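Local coordinates for protein malate dehydrogenase (Naegleria fowleri, PDB 6UM4) that probably catalyses the reversible, nicotinamide-nucleotide-dependent oxidation of malate to oxaloacetate, at residues V217-V222 against E243-M248; E352-A357 against M374-F379; M356-R361 against G382-I387. All blocks are in the same frame, centred on the assembly; numbering follows the deposited sequence.

Overall arrangement
Contact 1 comes first along the chain, in the NAD-binding domain. Contacts 2 and 3 follow in the C-terminal domain. Contact 1 pairs the last two strands of the six-stranded parallel sheet. Contacts 2 and 3 belong to one three-stranded antiparallel sheet and share strand 353-359, including Met356 and Ala357. Their centres lie about 7 Å apart. The centre of contact 1 is about 13 Å from that of contact 2 and about 10 Å from that of contact 3. Ala247 probably bonds through its N to Ala357 O, and Glu243 forms a salt bridge with Arg361. The edge of the nucleotide-binding sheet is thus joined directly to the C-terminal sheet.

Contact 1: residues V217-V222 against E243-M248; sequences VLVLIV and ENITAM
Val219 is gripped at both of its backbone polar atoms by the neighbouring strand. Its N donates to Asn244 O at 2.8 Å, and its O accepts from Thr246 N at 2.9 Å. The pattern repeats two residues further on. Ile221 N donates to Thr246 O, and Ile221 O accepts from Met248 N. The first three bonds are nearly straight. The last is bent, with 137° at the hydrogen. Alpha hydrogens add weaker contacts, as where Ile245 CA lies 3.3 Å from Val219 O.

Val219 and Ile245 stand side by side on one face of the sheet, with Val219 CB 3.9 Å from Ile245 CG1. Leu220 and Thr246 share the other face. Leu220 CD1 reaches past Thr246 and meets Met248 CB at 3.8 Å. Met248 runs extended through chi2 and then bends at chi3 (72°), which lays its methyl CE beside the two methyls of Val222.

The strands run parallel, 21° apart. With helix 226-235 between them they form a beta-alpha-beta crossover, the repeating element of a Rossmann fold. Strand 245-247 is an edge strand of this sheet.

Waters tie both ends of the pair. One donates to Val217 O and accepts from Asn244 ND2 at 2.6 Å. The other donates to both Val222 O and Met248 O. The Asn244 amide also rests against Leu218, with OD1 3.4 Å from CD2.

Further out, Leu218 and Leu220 bond through their backbones to strand 176-179. Helix 226-235 covers Ile245 and Ala247. Helix 332-348 packs on Leu220 and Met248, and its His342 NE2 is hydrogen-bonded to Thr246 OG1.

Contact 2: residues E352-A357 against M374-F379; sequences EWVSMA and MPVQCF
Met374 meets Met356 through the backbone: Met374 N donates to Met356 O at 3.1 Å. The donor is tilted 30° from the carbonyl plane. Pro375 follows on the other face of the sheet. Its ring lies alongside the indole of Trp353 and points the same way, with CB 3.9 Å from Trp353 CE3. Val376 is the centre of the pairing. It exchanges two nearly straight bonds with Val354, N to O in each direction. The two carbonyl oxygens come within 3.1 Å of each other, both as acceptors.

The side chain of Val376 meets three groups with one methyl. With chi1 at -52°, CG2 sits between the backbone N and the carbonyl carbon. There it touches Val354 CG2 at 3.8 Å, Met356 SD at 3.7 Å and the carbonyl O of Val354. Met356 crosses Val376 at about a right angle. Cys378 then brings its SG to Met356 SD at 3.4 Å, a close sulfur-sulfur packing contact. At the backbone a water donates to Glu352 O and accepts from Cys378 N.

Helix 332-348 packs against Val354 and Met356. Strand 271-277 lies on the Trp353 and Pro375 face. The strand axes are 115° apart, so this is a strongly twisted antiparallel beta hairpin in the lactate/malate dehydrogenase C-terminal domain.

Contact 3: residues M356-R361 against G382-I387; sequences MAIPSR and GKYGVI
Tyr384 CG and Ile358 CG1 each sit between their own backbone N and carbonyl carbon (chi1 56° and 72°), which helps bring the two side chains together. They slide past each other in opposite directions. Ile358 therefore touches the far end of the tyrosine: CB lies 3.5 Å from OH, and CG2 is 3.8 Å from CE1. Pro359 CD is 3.8 Å from the same hydroxyl oxygen. That hydroxyl is hydrogen-bonded to Glu243 O, so its polar end is satisfied beyond the apolar contact.

Met356 makes an oblique Met-aromatic contact with the ring. Its SD is 4.6 Å from the ring centroid, and its CE meets CD2. Ile358 CD1 touches the ring at CE1 and also meets Val386 CG2 at 3.5 Å, tighter than usual for two methyls.

The ring of Trp346, from helix 332-348, meets the Tyr384 ring. The contact joins the outer strands of a three-stranded antiparallel sheet, with 371-380 in the middle. Their axes are at 90° and 9.9 Å apart, so side chains bridge this twisted sheet of the C-terminal domain.

Contact 1: residues V217-V222 against E243-M248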
loop_
_atom_site.group_PDB
_atom_site.type_symbol
_atom_site.label_atom_id
_atom_site.label_comp_id
_atom_site.label_asym_id
_atom_site.label_seq_id
_atom_site.Cartn_x
_atom_site.Cartn_y
_atom_site.Cartn_z
ATOM N N VAL A 217 4.418 13.337 -21.440
ATOM C CA VAL A 217 3.670 12.921 -20.260
ATOM C C VAL A 217 2.795 11.711 -20.588
ATOM O O VAL A 217 2.215 11.604 -21.680
ATOM C CB VAL A 217 2.838 14.094 -19.711
ATOM C CG1 VAL A 217 1.885 14.609 -20.784
ATOM C CG2 VAL A 217 2.060 13.670 -18.456
ATOM N N LEU A 218 2.737 10.766 -19.655
ATOM C CA LEU A 218 1.806 9.646 -19.737
ATOM C C LEU A 218 0.703 9.889 -18.726
ATOM O O LEU A 218 0.988 10.223 -17.567
ATOM C CB LEU A 218 2.498 8.297 -19.493
ATOM C CG LEU A 218 3.699 7.995 -20.401
ATOM C CD1 LEU A 218 4.317 6.655 -20.041
ATOM C CD2 LEU A 218 3.302 8.036 -21.914
ATOM N N VAL A 219 -0.546 9.763 -19.179
ATOM C CA VAL A 219 -1.727 10.083 -18.378
ATOM C C VAL A 219 -2.572 8.824 -18.229
ATOM O O VAL A 219 -2.995 8.231 -19.234
ATOM C CB VAL A 219 -2.564 11.208 -19.018
ATOM C CG1 VAL A 219 -3.719 11.565 -18.121
ATOM C CG2 VAL A 219 -1.719 12.435 -19.314
ATOM N N LEU A 220 -2.865 8.452 -16.983
ATOM C CA LEU A 220 -3.726 7.315 -16.682
ATOM C C LEU A 220 -5.008 7.845 -16.061
ATOM O O LEU A 220 -4.962 8.576 -15.069
ATOM C CB LEU A 220 -3.024 6.328 -15.739
ATOM C CG LEU A 220 -3.934 5.230 -15.186
ATOM C CD1 LEU A 220 -4.525 4.398 -16.336
ATOM C CD2 LEU A 220 -3.196 4.359 -14.195
ATOM N N ILE A 221 -6.147 7.501 -16.652
ATOM C CA ILE A 221 -7.451 7.893 -16.125
ATOM C C ILE A 221 -8.027 6.715 -15.352
ATOM O O ILE A 221 -8.199 5.626 -15.904
ATOM C CB ILE A 221 -8.418 8.333 -17.237
ATOM C CG1 ILE A 221 -8.145 9.772 -17.698
ATOM C CG2 ILE A 221 -9.852 8.237 -16.735
ATOM C CD1 ILE A 221 -6.950 9.939 -18.611
ATOM N N VAL A 222 -8.322 6.937 -14.070
ATOM C CA VAL A 222 -8.967 5.950 -13.215
ATOM C C VAL A 222 -10.427 6.307 -12.961
ATOM O O VAL A 222 -11.289 5.426 -12.931
ATOM C CB VAL A 222 -8.202 5.787 -11.874
ATOM C CG1 VAL A 222 -8.964 4.878 -10.933
ATOM C CG2 VAL A 222 -6.812 5.229 -12.114
ATOM N N GLU A 243 -2.087 8.209 -27.785
ATOM C CA GLU A 243 -1.654 6.967 -27.153
ATOM C C GLU A 243 -1.023 7.186 -25.778
ATOM O O GLU A 243 -0.845 6.217 -25.031
ATOM C CB GLU A 243 -0.666 6.234 -28.061
ATOM C CG GLU A 243 -1.338 5.365 -29.103
ATOM C CD GLU A 243 -1.967 6.166 -30.222
ATOM O OE1 GLU A 243 -1.669 7.382 -30.325
ATOM O OE2 GLU A 243 -2.766 5.572 -30.990
ATOM N N ASN A 244 -0.621 8.413 -25.458
ATOM C CA ASN A 244 -0.057 8.704 -24.143
ATOM C C ASN A 244 -1.118 8.949 -23.070
ATOM O O ASN A 244 -0.758 9.243 -21.927
ATOM C CB ASN A 244 0.889 9.920 -24.234
ATOM C CG ASN A 244 2.177 9.592 -24.959
ATOM O OD1 ASN A 244 2.463 8.429 -25.223
ATOM N ND2 ASN A 244 2.944 10.600 -25.301
ATOM N N ILE A 245 -2.403 8.866 -23.411
ATOM C CA ILE A 245 -3.498 8.999 -22.455
ATOM C C ILE A 245 -4.332 7.731 -22.524
ATOM O O ILE A 245 -4.958 7.462 -23.556
ATOM C CB ILE A 245 -4.372 10.226 -22.763
ATOM C CG1 ILE A 245 -3.524 11.499 -22.820
ATOM C CG2 ILE A 245 -5.514 10.340 -21.763
ATOM C CD1 ILE A 245 -4.340 12.744 -23.130
ATOM N N THR A 246 -4.365 6.960 -21.430
ATOM C CA THR A 246 -5.157 5.738 -21.416
ATOM C C THR A 246 -6.105 5.731 -20.225
ATOM O O THR A 246 -5.967 6.503 -19.275
ATOM C CB THR A 246 -4.266 4.495 -21.375
ATOM O OG1 THR A 246 -3.451 4.533 -20.200
ATOM C CG2 THR A 246 -3.363 4.455 -22.595
ATOM N N ALA A 247 -7.069 4.821 -20.276
ATOM C CA ALA A 247 -7.992 4.600 -19.181
ATOM C C ALA A 247 -7.735 3.208 -18.600
ATOM O O ALA A 247 -7.241 2.316 -19.297
ATOM C CB ALA A 247 -9.438 4.753 -19.665
ATOM N N MET A 248 -8.043 3.021 -17.314
ATOM C CA MET A 248 -7.625 1.810 -16.608
ATOM C C MET A 248 -8.676 0.703 -16.660
ATOM O O MET A 248 -9.760 0.837 -16.078
ATOM C CB MET A 248 -7.308 2.103 -15.148
ATOM C CG MET A 248 -6.573 0.929 -14.545
ATOM S SD MET A 248 -6.015 1.197 -12.865
ATOM C CE MET A 248 -7.614 1.126 -12.034
HETATM O O HOH W 1 2.725 12.887 -24.048
HETATM O O HOH W 2 -10.307 2.689 -13.875
#

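Contact 2: residues E352-A357 against M374-F379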
loop_
_atom_site.group_PDB
_atom_site.type_symbol
_atom_site.label_atom_id
_atom_site.label_comp_id
_atom_site.label_asym_id
_atom_site.label_seq_id
_atom_site.Cartn_x
_atom_site.Cartn_y
_atom_site.Cartn_z
ATOM N N GLU A 352 3.765 -10.225 -20.711
ATOM C CA GLU A 352 2.448 -10.826 -20.839
ATOM C C GLU A 352 1.471 -9.829 -21.438
ATOM O O GLU A 352 1.660 -8.616 -21.346
ATOM C CB GLU A 352 1.936 -11.299 -19.479
ATOM C CG GLU A 352 2.797 -12.392 -18.869
ATOM C CD GLU A 352 2.552 -13.746 -19.510
ATOM O OE1 GLU A 352 1.471 -13.940 -20.117
ATOM O OE2 GLU A 352 3.461 -14.602 -19.439
ATOM N N TRP A 353 0.411 -10.354 -22.051
ATOM C CA TRP A 353 -0.693 -9.492 -22.441
ATOM C C TRP A 353 -1.222 -8.768 -21.215
ATOM O O TRP A 353 -1.466 -9.383 -20.171
ATOM C CB TRP A 353 -1.848 -10.287 -23.044
ATOM C CG TRP A 353 -1.594 -11.013 -24.302
ATOM C CD1 TRP A 353 -0.395 -11.226 -24.910
ATOM C CD2 TRP A 353 -2.580 -11.685 -25.096
ATOM N NE1 TRP A 353 -0.578 -11.991 -26.047
ATOM C CE2 TRP A 353 -1.912 -12.281 -26.178
ATOM C CE3 TRP A 353 -3.968 -11.838 -24.994
ATOM C CZ2 TRP A 353 -2.584 -13.011 -27.155
ATOM C CZ3 TRP A 353 -4.631 -12.571 -25.967
ATOM C CH2 TRP A 353 -3.939 -13.148 -27.026
ATOM N N VAL A 354 -1.439 -7.466 -21.345
ATOM C CA VAL A 354 -2.200 -6.740 -20.346
ATOM C C VAL A 354 -3.301 -5.995 -21.081
ATOM O O VAL A 354 -3.282 -5.860 -22.309
ATOM C CB VAL A 354 -1.319 -5.783 -19.498
ATOM C CG1 VAL A 354 -0.266 -6.580 -18.752
ATOM C CG2 VAL A 354 -0.665 -4.707 -20.372
ATOM N N SER A 355 -4.313 -5.589 -20.320
ATOM C CA SER A 355 -5.413 -4.796 -20.846
ATOM C C SER A 355 -5.202 -3.332 -20.490
ATOM O O SER A 355 -4.848 -3.009 -19.355
ATOM C CB SER A 355 -6.762 -5.275 -20.308
ATOM O OG SER A 355 -7.037 -6.620 -20.680
ATOM N N MET A 356 -5.409 -2.468 -21.478
ATOM C CA MET A 356 -5.434 -1.019 -21.359
ATOM C C MET A 356 -6.535 -0.509 -22.276
ATOM O O MET A 356 -6.720 -1.052 -23.368
ATOM C CB MET A 356 -4.093 -0.389 -21.782
ATOM C CG MET A 356 -2.876 -0.819 -20.918
ATOM S SD MET A 356 -1.295 -0.265 -21.625
ATOM C CE MET A 356 -1.270 1.466 -21.138
ATOM N N ALA A 357 -7.277 0.512 -21.829
ATOM C CA ALA A 357 -8.233 1.231 -22.674
ATOM C C ALA A 357 -7.492 2.330 -23.428
ATOM O O ALA A 357 -7.029 3.303 -22.820
ATOM C CB ALA A 357 -9.364 1.823 -21.837
ATOM N N MET A 374 -8.166 -3.227 -25.083
ATOM C CA MET A 374 -7.727 -4.249 -26.023
ATOM C C MET A 374 -6.568 -5.006 -25.397
ATOM O O MET A 374 -5.851 -4.459 -24.556
ATOM C CB MET A 374 -7.269 -3.637 -27.358
ATOM C CG MET A 374 -8.258 -2.721 -28.035
ATOM S SD MET A 374 -7.648 -2.068 -29.616
ATOM C CE MET A 374 -8.690 -0.606 -29.695
ATOM N N PRO A 375 -6.316 -6.240 -25.831
ATOM C CA PRO A 375 -5.058 -6.908 -25.448
ATOM C C PRO A 375 -3.875 -6.156 -26.030
ATOM O O PRO A 375 -3.799 -5.936 -27.244
ATOM C CB PRO A 375 -5.183 -8.300 -26.079
ATOM C CG PRO A 375 -6.216 -8.123 -27.206
ATOM C CD PRO A 375 -7.184 -7.107 -26.651
ATOM N N VAL A 376 -2.955 -5.742 -25.157
ATOM C CA VAL A 376 -1.745 -5.057 -25.594
ATOM C C VAL A 376 -0.523 -5.676 -24.934
ATOM O O VAL A 376 -0.604 -6.324 -23.884
ATOM C CB VAL A 376 -1.766 -3.548 -25.298
ATOM C CG1 VAL A 376 -3.032 -2.908 -25.849
ATOM C CG2 VAL A 376 -1.563 -3.291 -23.788
ATOM N N GLN A 377 0.618 -5.476 -25.584
ATOM C CA GLN A 377 1.923 -5.728 -25.004
ATOM C C GLN A 377 2.569 -4.387 -24.700
ATOM O O GLN A 377 2.689 -3.539 -25.595
ATOM C CB GLN A 377 2.820 -6.521 -25.949
ATOM C CG GLN A 377 4.180 -6.787 -25.331
ATOM C CD GLN A 377 4.907 -7.907 -26.015
ATOM O OE1 GLN A 377 4.289 -8.770 -26.638
ATOM N NE2 GLN A 377 6.230 -7.919 -25.887
ATOM N N CYS A 378 2.973 -4.190 -23.448
ATOM C CA CYS A 378 3.710 -2.991 -23.052
ATOM C C CYS A 378 5.196 -3.270 -23.203
ATOM O O CYS A 378 5.743 -4.133 -22.517
ATOM C CB CYS A 378 3.374 -2.574 -21.623
ATOM S SG CYS A 378 1.735 -1.807 -21.469
ATOM N N PHE A 379 5.844 -2.575 -24.126
ATOM C CA PHE A 379 7.269 -2.772 -24.316
ATOM C C PHE A 379 8.112 -1.934 -23.372
ATOM O O PHE A 379 9.328 -2.132 -23.315
ATOM C CB PHE A 379 7.646 -2.440 -25.755
ATOM C CG PHE A 379 6.667 -2.955 -26.760
ATOM C CD1 PHE A 379 6.465 -4.318 -26.915
ATOM C CD2 PHE A 379 5.967 -2.075 -27.573
ATOM C CE1 PHE A 379 5.567 -4.787 -27.844
ATOM C CE2 PHE A 379 5.075 -2.540 -28.509
ATOM C CZ PHE A 379 4.873 -3.896 -28.652
HETATM O O HOH W 3 2.763 -6.093 -21.775
#

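Contact 3: residues M356-R361 against G382-I387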
loop_
_atom_site.group_PDB
_atom_site.type_symbol
_atom_site.label_atom_id
_atom_site.label_comp_id
_atom_site.label_asym_id
_atom_site.label_seq_id
_atom_site.Cartn_x
_atom_site.Cartn_y
_atom_site.Cartn_z
ATOM N N MET A 356 -5.409 -2.468 -21.478
ATOM C CA MET A 356 -5.434 -1.019 -21.359
ATOM C C MET A 356 -6.535 -0.509 -22.276
ATOM O O MET A 356 -6.720 -1.052 -23.368
ATOM C CB MET A 356 -4.093 -0.389 -21.782
ATOM C CG MET A 356 -2.876 -0.819 -20.918
ATOM S SD MET A 356 -1.295 -0.265 -21.625
ATOM C CE MET A 356 -1.270 1.466 -21.138
ATOM N N ALA A 357 -7.277 0.512 -21.829
ATOM C CA ALA A 357 -8.233 1.231 -22.674
ATOM C C ALA A 357 -7.492 2.330 -23.428
ATOM O O ALA A 357 -7.029 3.303 -22.820
ATOM C CB ALA A 357 -9.364 1.823 -21.837
ATOM N N ILE A 358 -7.413 2.201 -24.749
ATOM C CA ILE A 358 -6.502 3.024 -25.545
ATOM C C ILE A 358 -7.291 3.671 -26.681
ATOM O O ILE A 358 -8.398 3.217 -27.019
ATOM C CB ILE A 358 -5.321 2.182 -26.084
ATOM C CG1 ILE A 358 -5.818 1.240 -27.190
ATOM C CG2 ILE A 358 -4.704 1.329 -24.959
ATOM C CD1 ILE A 358 -4.749 0.347 -27.778
ATOM N N PRO A 359 -6.770 4.751 -27.279
ATOM C CA PRO A 359 -7.454 5.319 -28.451
ATOM C C PRO A 359 -7.518 4.304 -29.579
ATOM O O PRO A 359 -6.507 3.708 -29.969
ATOM C CB PRO A 359 -6.590 6.534 -28.834
ATOM C CG PRO A 359 -5.252 6.260 -28.219
ATOM C CD PRO A 359 -5.572 5.530 -26.922
ATOM N N SER A 360 -8.714 4.118 -30.110
ATOM C CA SER A 360 -8.876 3.212 -31.237
ATOM C C SER A 360 -8.321 3.840 -32.513
ATOM O O SER A 360 -8.742 4.929 -32.927
ATOM C CB SER A 360 -10.346 2.861 -31.416
ATOM O OG SER A 360 -10.529 2.141 -32.613
ATOM N N ARG A 361 -7.354 3.159 -33.125
ATOM C CA ARG A 361 -6.956 3.405 -34.504
ATOM C C ARG A 361 -7.562 2.373 -35.455
ATOM O O ARG A 361 -6.984 2.072 -36.504
ATOM C CB ARG A 361 -5.432 3.419 -34.622
ATOM C CG ARG A 361 -4.708 4.390 -33.664
ATOM C CD ARG A 361 -4.982 5.858 -34.027
ATOM N NE ARG A 361 -4.198 6.803 -33.220
ATOM C CZ ARG A 361 -4.162 8.122 -33.413
ATOM N NH1 ARG A 361 -4.719 8.659 -34.488
ATOM N NH2 ARG A 361 -3.430 8.891 -32.616
ATOM N N GLY A 382 6.842 3.897 -22.289
ATOM C CA GLY A 382 5.614 4.501 -22.766
ATOM C C GLY A 382 5.016 3.902 -24.020
ATOM O O GLY A 382 3.933 4.334 -24.429
ATOM N N LYS A 383 5.629 2.874 -24.598
ATOM C CA LYS A 383 5.190 2.324 -25.877
ATOM C C LYS A 383 4.471 0.994 -25.681
ATOM O O LYS A 383 4.997 0.084 -25.031
ATOM C CB LYS A 383 6.389 2.151 -26.812
ATOM C CG LYS A 383 7.226 3.421 -26.967
ATOM C CD LYS A 383 8.678 3.093 -27.281
ATOM C CE LYS A 383 9.515 4.350 -27.546
ATOM N NZ LYS A 383 9.742 5.240 -26.355
ATOM N N TYR A 384 3.294 0.867 -26.288
ATOM C CA TYR A 384 2.534 -0.377 -26.274
ATOM C C TYR A 384 1.987 -0.631 -27.671
ATOM O O TYR A 384 1.919 0.272 -28.507
ATOM C CB TYR A 384 1.371 -0.355 -25.257
ATOM C CG TYR A 384 0.403 0.798 -25.460
ATOM C CD1 TYR A 384 -0.523 0.789 -26.499
ATOM C CD2 TYR A 384 0.407 1.893 -24.600
ATOM C CE1 TYR A 384 -1.409 1.851 -26.692
ATOM C CE2 TYR A 384 -0.484 2.942 -24.772
ATOM C CZ TYR A 384 -1.387 2.924 -25.819
ATOM O OH TYR A 384 -2.262 3.981 -25.994
ATOM N N GLY A 385 1.612 -1.890 -27.914
ATOM C CA GLY A 385 1.030 -2.310 -29.178
ATOM C C GLY A 385 -0.046 -3.367 -29.003
ATOM O O GLY A 385 0.110 -4.332 -28.237
ATOM N N VAL A 386 -1.160 -3.182 -29.710
ATOM C CA VAL A 386 -2.238 -4.155 -29.651
ATOM C C VAL A 386 -1.737 -5.493 -30.173
ATOM O O VAL A 386 -1.003 -5.554 -31.166
ATOM C CB VAL A 386 -3.439 -3.640 -30.460
ATOM C CG1 VAL A 386 -4.541 -4.676 -30.506
ATOM C CG2 VAL A 386 -3.940 -2.330 -29.859
ATOM N N ILE A 387 -2.127 -6.576 -29.494
ATOM C CA ILE A 387 -1.782 -7.904 -29.980
ATOM C C ILE A 387 -2.445 -8.097 -31.332
ATOM O O ILE A 387 -3.659 -7.906 -31.469
ATOM C CB ILE A 387 -2.221 -8.984 -28.977
ATOM C CG1 ILE A 387 -1.625 -8.731 -27.597
ATOM C CG2 ILE A 387 -1.805 -10.370 -29.473
ATOM C CD1 ILE A 387 -0.114 -8.862 -27.572
#